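Local structure of diol-dehydratase (Roseburia inulinivorans, 5I2G) at residues 139-144 against 508-513; 458-463 against 704-709. The protein is probably a lyase, a B12-independent diol dehydratase of the glycyl radical enzyme family that would remove water from diols with radical chemistry. One frame throughout, in Å; residues are numbered along the deposited sequence.

Contact 1. Residues 139-144 against 508-513; sequences SYMAPE and VNADNA
This is a buried contact in which Tyr140, Met141 and Ala142, where helix 133-140 gives way to helix 143-150, lie against Asn509, Ala510 and Ala513 of the long helix 489-521. It is apolar apart from one polar grip, and sits inside the pyruvate formate lyase-like part of the chain, beside the second subunit. Ala513 points its methyl at the facing segment, where CB meets Tyr140 CB at 3.6 Å and Met141 CG at 3.5 Å. Alanine suits this place because its small side chain lets the backbones draw close, the alpha carbons of Tyr140 and Ala513 lying 5.0 Å apart. The ring of Tyr140 runs on past residues 508-513 to Lys520 of the same helix, and the residue also packs on Pro48 of the second subunit. Met141, fully extended beyond CG, lies along about one helical turn from Ala513 to Ala510, and its terminal CE rests 3.8 Å from Ala510 O and 4.3 Å from Ala510 CB. An unbranched thioether can lie extended along the helix surface in this way. The polar grip belongs to Asn509, whose CG stands opposite its own backbone nitrogen (chi1 -176°), carrying the amide out to Ala142. There OD1 accepts Ala142 N at 3.0 Å in a nearly straight bond (166° at the hydrogen), the donor standing somewhat out of the carbonyl plane. Ala142 is the N-cap of helix 143-150, and the same OD1 is hydrogen-bonded to Thr145 in its first turn. Asn509 ND2 gives a hydrogen bond to Phe195 O of the second subunit. A single buried asparagine thus satisfies both ends of its amide, which fixes the rotation of the group and ties helix 489-521, a helix start and the neighbouring subunit together.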
ATOM      1  N   SER A 139      -6.572 -13.174   5.594  0.78 25.89           N
ATOM      2  CA  SER A 139      -6.120 -12.476   6.789  0.78 28.16           C
ATOM      3  C   SER A 139      -6.871 -11.167   7.049  0.78 30.65           C
ATOM      4  O   SER A 139      -6.899 -10.684   8.180  0.78 30.31           O
ATOM      5  CB  SER A 139      -4.622 -12.195   6.690  0.78 26.80           C
ATOM      6  OG  SER A 139      -3.907 -13.380   6.389  0.78 32.50           O
ATOM      7  N   TYR A 140      -7.477 -10.596   6.009  1.00 26.53           N
ATOM      8  CA  TYR A 140      -8.157  -9.306   6.132  1.00 24.29           C
ATOM      9  C   TYR A 140      -9.636  -9.454   6.478  1.00 30.83           C
ATOM     10  O   TYR A 140     -10.317  -8.465   6.747  1.00 33.00           O
ATOM     11  CB  TYR A 140      -8.001  -8.495   4.836  1.00 28.12           C
ATOM     12  CG  TYR A 140      -6.814  -7.536   4.812  1.00 29.28           C
ATOM     13  CD1 TYR A 140      -6.453  -6.805   5.956  1.00 26.68           C
ATOM     14  CD2 TYR A 140      -6.062  -7.350   3.653  1.00 28.53           C
ATOM     15  CE1 TYR A 140      -5.394  -5.914   5.941  1.00 30.66           C
ATOM     16  CE2 TYR A 140      -4.978  -6.463   3.635  1.00 30.19           C
ATOM     17  CZ  TYR A 140      -4.656  -5.748   4.785  1.00 23.44           C
ATOM     18  OH  TYR A 140      -3.598  -4.866   4.780  1.00 29.78           O
ATOM     19  N   MET A 141     -10.131 -10.689   6.475  1.00 27.35           N
ATOM     20  CA  MET A 141     -11.533 -10.957   6.807  1.00 25.06           C
ATOM     21  C   MET A 141     -11.806 -11.101   8.324  1.00 27.48           C
ATOM     22  O   MET A 141     -11.047 -11.742   9.049  1.00 28.35           O
ATOM     23  CB  MET A 141     -11.999 -12.224   6.094  1.00 25.82           C
ATOM     24  CG  MET A 141     -11.919 -12.143   4.593  1.00 26.27           C
ATOM     25  SD  MET A 141     -12.507 -13.627   3.775  1.00 32.96           S
ATOM     26  CE  MET A 141     -12.201 -13.180   2.063  1.00 29.81           C
ATOM     27  N   ALA A 142     -12.903 -10.510   8.789  1.00 29.65           N
ATOM     28  CA  ALA A 142     -13.359 -10.699  10.167  1.00 25.29           C
ATOM     29  C   ALA A 142     -13.665 -12.178  10.456  1.00 29.45           C
ATOM     30  O   ALA A 142     -13.980 -12.947   9.543  1.00 24.32           O
ATOM     31  CB  ALA A 142     -14.587  -9.846  10.427  1.00 23.59           C
ATOM     32  N   PRO A 143     -13.583 -12.580  11.732  1.00 32.12           N
ATOM     33  CA  PRO A 143     -13.943 -13.964  12.084  1.00 29.19           C
ATOM     34  C   PRO A 143     -15.406 -14.280  11.765  1.00 28.78           C
ATOM     35  O   PRO A 143     -15.737 -15.400  11.366  1.00 28.16           O
ATOM     36  CB  PRO A 143     -13.687 -14.024  13.607  1.00 34.07           C
ATOM     37  CG  PRO A 143     -12.703 -12.888  13.881  1.00 27.64           C
ATOM     38  CD  PRO A 143     -13.054 -11.816  12.883  1.00 29.27           C
ATOM     39  N   GLU A 144     -16.280 -13.296  11.941  1.00 30.73           N
ATOM     40  CA  GLU A 144     -17.694 -13.493  11.660  1.00 26.16           C
ATOM     41  C   GLU A 144     -17.920 -13.753  10.159  1.00 30.67           C
ATOM     42  O   GLU A 144     -18.803 -14.518   9.776  1.00 30.96           O
ATOM     43  CB  GLU A 144     -18.499 -12.285  12.143  1.00 33.17           C
ATOM     44  CG  GLU A 144     -18.548 -12.127  13.676  1.00 34.76           C
ATOM     45  CD  GLU A 144     -17.354 -11.367  14.275  1.00 37.38           C
ATOM     46  OE1 GLU A 144     -16.354 -11.078  13.567  1.00 33.97           O
ATOM     47  OE2 GLU A 144     -17.427 -11.044  15.479  1.00 37.72           O
ATOM     48  N   VAL A 508     -19.942  -7.839   2.356  1.00 25.90           N
ATOM     49  CA  VAL A 508     -19.198  -6.611   2.068  1.00 26.85           C
ATOM     50  C   VAL A 508     -17.815  -6.654   2.715  1.00 26.53           C
ATOM     51  O   VAL A 508     -16.820  -6.190   2.139  1.00 26.97           O
ATOM     52  CB  VAL A 508     -19.989  -5.372   2.537  1.00 26.16           C
ATOM     53  CG1 VAL A 508     -19.150  -4.108   2.458  1.00 20.16           C
ATOM     54  CG2 VAL A 508     -21.253  -5.231   1.674  1.00 21.02           C
ATOM     55  N   ASN A 509     -17.735  -7.267   3.889  1.00 24.96           N
ATOM     56  CA  ASN A 509     -16.444  -7.444   4.535  1.00 22.64           C
ATOM     57  C   ASN A 509     -15.538  -8.398   3.759  1.00 21.00           C
ATOM     58  O   ASN A 509     -14.374  -8.096   3.516  1.00 23.46           O
ATOM     59  CB  ASN A 509     -16.625  -7.955   5.955  1.00 24.95           C
ATOM     60  CG  ASN A 509     -15.322  -8.050   6.691  1.00 27.83           C
ATOM     61  OD1 ASN A 509     -14.728  -9.129   6.808  1.00 27.68           O
ATOM     62  ND2 ASN A 509     -14.860  -6.915   7.200  1.00 28.16           N
ATOM     63  N   ALA A 510     -16.071  -9.552   3.380  1.00 22.10           N
ATOM     64  CA  ALA A 510     -15.353 -10.472   2.503  1.00 20.96           C
ATOM     65  C   ALA A 510     -14.848  -9.783   1.229  1.00 22.96           C
ATOM     66  O   ALA A 510     -13.667  -9.866   0.901  1.00 24.08           O
ATOM     67  CB  ALA A 510     -16.238 -11.655   2.135  1.00 24.11           C
ATOM     68  N   ASP A 511     -15.740  -9.099   0.518  1.00 23.63           N
ATOM     69  CA  ASP A 511     -15.369  -8.504  -0.760  1.00 24.64           C
ATOM     70  C   ASP A 511     -14.349  -7.383  -0.565  1.00 22.23           C
ATOM     71  O   ASP A 511     -13.410  -7.250  -1.350  1.00 26.61           O
ATOM     72  CB  ASP A 511     -16.617  -7.981  -1.496  1.00 19.51           C
ATOM     73  CG  ASP A 511     -17.274  -9.050  -2.363  1.00 26.57           C
ATOM     74  OD1 ASP A 511     -16.552  -9.915  -2.922  1.00 30.58           O
ATOM     75  OD2 ASP A 511     -18.517  -9.027  -2.495  1.00 26.52           O
ATOM     76  N   ASN A 512     -14.525  -6.587   0.484  1.00 20.34           N
ATOM     77  CA  ASN A 512     -13.558  -5.526   0.755  1.00 21.97           C
ATOM     78  C   ASN A 512     -12.182  -6.062   1.101  1.00 22.48           C
ATOM     79  O   ASN A 512     -11.185  -5.504   0.657  1.00 31.66           O
ATOM     80  CB  ASN A 512     -14.071  -4.593   1.852  1.00 19.84           C
ATOM     81  CG  ASN A 512     -15.123  -3.615   1.312  1.00 24.44           C
ATOM     82  OD1 ASN A 512     -15.351  -3.557   0.104  1.00 21.77           O
ATOM     83  ND2 ASN A 512     -15.744  -2.846   2.191  1.00 25.49           N
ATOM     84  N   ALA A 513     -12.127  -7.160   1.854  1.00 20.35           N
ATOM     85  CA  ALA A 513     -10.865  -7.836   2.159  1.00 23.82           C
ATOM     86  C   ALA A 513     -10.121  -8.279   0.899  1.00 21.45           C
ATOM     87  O   ALA A 513      -8.913  -8.074   0.776  1.00 24.01           O
ATOM     88  CB  ALA A 513     -11.116  -9.050   3.069  1.00 20.66           C
TER

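Contact 2. Residues 458-463 against 704-709; sequences MCRPLE and AQTGAT
Glu463 leaves its helix with CG opposite its own carbonyl carbon (chi1 -71°) and runs on extended through chi2 (-175°), which brings its carboxylate up to the backbone of Gly707, while the chain of Arg460 bends at chi2 and chi3 until its guanidinium reaches that same carboxylate. The motif is an i to i+3 salt bridge on helix 459-466, and it joins the loop after helix 699-704 to this helix, which also packs on helices 489-521 and 558-574. Arg460 NE donates to Glu463 OE1 at 3.0 Å, meeting the oxygen nearly along its C-O axis, and NH2 adds a weak bond to it. The arginine has further partners in His151 O and Asp471, so its position is fixed from several directions. Over one face of the guanidinium, offset toward the rim, lies Gln705 O, 3.9 Å above the plane; a carbonyl dipole there is probably favourable beside the positive charge. With OE1 taken up by Arg460, OE2 turns to the loop and accepts Gly707 N at 3.0 Å, a weak bond because it is bent to 126° at the hydrogen. Glycine suits this spot, having no side chain to obstruct a carboxylate oxygen that comes within 3.3 Å of its CA. Thr706 crosses Glu463 obliquely and serves both sides of its character. Its methyl CG2 lies 3.5 Å from Glu463 OE1 and 3.7 Å from Cys459 CB, whereas its hydroxyl is hydrogen-bonded to Leu702 O and Asn457. Cys459 turns its CB toward the loop and supplies a compact surface for the threonine methyl. The loop is finally joined by one ordered water, which donates both to Glu463 OE2 and to Ala708 O, each at 2.8 Å.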
ATOM      1  N   MET A 458     -30.127 -15.742  -0.546  1.00 24.70           N
ATOM      2  CA  MET A 458     -31.147 -15.039   0.243  1.00 31.06           C
ATOM      3  C   MET A 458     -31.999 -15.973   1.098  1.00 30.57           C
ATOM      4  O   MET A 458     -32.749 -15.523   1.971  1.00 28.93           O
ATOM      5  CB  MET A 458     -32.060 -14.201  -0.669  1.00 31.15           C
ATOM      6  CG  MET A 458     -31.309 -13.100  -1.398  1.00 32.97           C
ATOM      7  SD  MET A 458     -32.252 -12.188  -2.634  1.00 42.04           S
ATOM      8  CE  MET A 458     -33.645 -11.655  -1.654  1.00 33.46           C
ATOM      9  N   CYS A 459     -31.876 -17.270   0.860  1.00 22.54           N
ATOM     10  CA  CYS A 459     -32.680 -18.231   1.591  1.00 33.81           C
ATOM     11  C   CYS A 459     -32.058 -18.562   2.935  1.00 33.27           C
ATOM     12  O   CYS A 459     -32.757 -18.913   3.885  1.00 41.99           O
ATOM     13  CB  CYS A 459     -32.851 -19.511   0.775  1.00 38.91           C
ATOM     14  SG  CYS A 459     -33.844 -19.315  -0.712  1.00 38.14           S
ATOM     15  N   ARG A 460     -30.739 -18.480   3.011  1.00 31.57           N
ATOM     16  CA  ARG A 460     -30.051 -18.888   4.231  1.00 34.96           C
ATOM     17  C   ARG A 460     -30.376 -17.967   5.415  1.00 34.60           C
ATOM     18  O   ARG A 460     -30.506 -18.452   6.537  1.00 38.10           O
ATOM     19  CB  ARG A 460     -28.543 -18.974   3.990  1.00 29.47           C
ATOM     20  CG  ARG A 460     -28.145 -20.079   3.013  1.00 32.38           C
ATOM     21  CD  ARG A 460     -27.463 -21.231   3.728  1.00 32.17           C
ATOM     22  NE  ARG A 460     -28.292 -21.741   4.806  1.00 42.86           N
ATOM     23  CZ  ARG A 460     -27.830 -22.328   5.906  1.00 49.86           C
ATOM     24  NH1 ARG A 460     -26.526 -22.470   6.097  1.00 43.59           N
ATOM     25  NH2 ARG A 460     -28.681 -22.762   6.829  1.00 51.70           N
ATOM     26  N   PRO A 461     -30.522 -16.645   5.180  1.00 33.99           N
ATOM     27  CA  PRO A 461     -31.037 -15.831   6.284  1.00 33.06           C
ATOM     28  C   PRO A 461     -32.485 -16.150   6.640  1.00 35.35           C
ATOM     29  O   PRO A 461     -32.849 -16.048   7.813  1.00 37.90           O
ATOM     30  CB  PRO A 461     -30.922 -14.401   5.749  1.00 29.99           C
ATOM     31  CG  PRO A 461     -29.802 -14.462   4.806  1.00 31.71           C
ATOM     32  CD  PRO A 461     -29.986 -15.788   4.109  1.00 32.60           C
ATOM     33  N   LEU A 462     -33.299 -16.531   5.659  1.00 34.14           N
ATOM     34  CA  LEU A 462     -34.679 -16.889   5.977  1.00 36.61           C
ATOM     35  C   LEU A 462     -34.687 -18.110   6.902  1.00 35.53           C
ATOM     36  O   LEU A 462     -35.381 -18.114   7.917  1.00 36.48           O
ATOM     37  CB  LEU A 462     -35.500 -17.151   4.714  1.00 34.44           C
ATOM     38  CG  LEU A 462     -36.967 -17.534   4.968  1.00 39.38           C
ATOM     39  CD1 LEU A 462     -37.782 -16.352   5.458  1.00 36.74           C
ATOM     40  CD2 LEU A 462     -37.577 -18.115   3.711  1.00 37.79           C
ATOM     41  N   GLU A 463     -33.892 -19.123   6.563  1.00 29.51           N
ATOM     42  CA  GLU A 463     -33.730 -20.280   7.433  1.00 31.76           C
ATOM     43  C   GLU A 463     -33.282 -19.859   8.840  1.00 38.62           C
ATOM     44  O   GLU A 463     -33.755 -20.425   9.829  1.00 37.20           O
ATOM     45  CB  GLU A 463     -32.719 -21.269   6.851  1.00 35.59           C
ATOM     46  CG  GLU A 463     -33.183 -22.026   5.615  1.00 36.61           C
ATOM     47  CD  GLU A 463     -32.162 -23.073   5.183  1.00 46.39           C
ATOM     48  OE1 GLU A 463     -31.114 -22.670   4.630  1.00 38.61           O
ATOM     49  OE2 GLU A 463     -32.395 -24.288   5.401  1.00 42.80           O
ATOM     50  N   ALA A 704     -28.200 -26.891  -3.120  1.00 33.88           N
ATOM     51  CA  ALA A 704     -27.656 -28.041  -2.388  1.00 41.77           C
ATOM     52  C   ALA A 704     -27.304 -27.719  -0.918  1.00 41.27           C
ATOM     53  O   ALA A 704     -27.292 -28.615  -0.080  1.00 42.85           O
ATOM     54  CB  ALA A 704     -26.422 -28.594  -3.110  1.00 30.35           C
ATOM     55  N   GLN A 705     -27.033 -26.448  -0.612  1.00 41.22           N
ATOM     56  CA  GLN A 705     -26.637 -26.022   0.739  1.00 35.56           C
ATOM     57  C   GLN A 705     -27.795 -25.474   1.563  1.00 37.05           C
ATOM     58  O   GLN A 705     -27.604 -25.028   2.698  1.00 38.30           O
ATOM     59  CB  GLN A 705     -25.541 -24.950   0.666  1.00 33.02           C
ATOM     60  CG  GLN A 705     -24.212 -25.447   0.113  1.00 33.56           C
ATOM     61  CD  GLN A 705     -23.434 -24.357  -0.601  1.00 33.55           C
ATOM     62  OE1 GLN A 705     -23.876 -23.209  -0.686  1.00 35.90           O
ATOM     63  NE2 GLN A 705     -22.272 -24.714  -1.126  1.00 30.43           N
ATOM     64  N   THR A 706     -28.987 -25.502   0.979  1.00 37.72           N
ATOM     65  CA  THR A 706     -30.180 -24.911   1.565  1.00 36.94           C
ATOM     66  C   THR A 706     -31.186 -26.002   1.892  1.00 42.24           C
ATOM     67  O   THR A 706     -31.540 -26.795   1.019  1.00 34.99           O
ATOM     68  CB  THR A 706     -30.833 -23.900   0.592  1.00 36.04           C
ATOM     69  OG1 THR A 706     -29.828 -23.022   0.076  1.00 37.78           O
ATOM     70  CG2 THR A 706     -31.943 -23.085   1.277  1.00 27.19           C
ATOM     71  N   GLY A 707     -31.650 -26.043   3.140  1.00 42.38           N
ATOM     72  CA  GLY A 707     -32.718 -26.955   3.520  1.00 44.18           C
ATOM     73  C   GLY A 707     -34.045 -26.564   2.885  1.00 43.27           C
ATOM     74  O   GLY A 707     -34.111 -25.598   2.119  1.00 36.31           O
ATOM     75  N   ALA A 708     -35.097 -27.315   3.209  1.00 41.18           N
ATOM     76  CA  ALA A 708     -36.439 -27.060   2.702  1.00 35.93           C
ATOM     77  C   ALA A 708     -36.951 -25.683   3.099  1.00 37.85           C
ATOM     78  O   ALA A 708     -36.747 -25.233   4.224  1.00 44.47           O
ATOM     79  CB  ALA A 708     -37.392 -28.129   3.194  1.00 36.91           C
ATOM     80  N   THR A 709     -37.627 -25.023   2.164  1.00 40.70           N
ATOM     81  CA  THR A 709     -38.141 -23.668   2.364  1.00 39.58           C
ATOM     82  C   THR A 709     -39.671 -23.641   2.293  1.00 43.88           C
ATOM     83  O   THR A 709     -40.271 -24.516   1.664  1.00 42.28           O
ATOM     84  CB  THR A 709     -37.545 -22.706   1.322  1.00 36.58           C
ATOM     85  OG1 THR A 709     -37.512 -23.360   0.047  1.00 37.32           O
ATOM     86  CG2 THR A 709     -36.119 -22.309   1.708  1.00 38.02           C
TER
HETATM   87  O   HOH W   1     -34.676 -25.695   6.029  1.00 45.62           O

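Overall arrangement
The centres of contact 1 and contact 2 lie about 22 Å apart and their nearest atoms about 12 Å, so the two do not touch, although their segments alternate along the chain. Helix 489-521 relates them: it is one partner in contact 1, and it also packs on Pro461 and Leu462 of the helix in contact 2. Contact 1 is wholly buried next to the second subunit and relies on alanine and methionine packing with one neutral amide. Contact 2 is only partly buried and meets no other chain; there a paired carboxylate and guanidinium, with a water, hold an irregular loop.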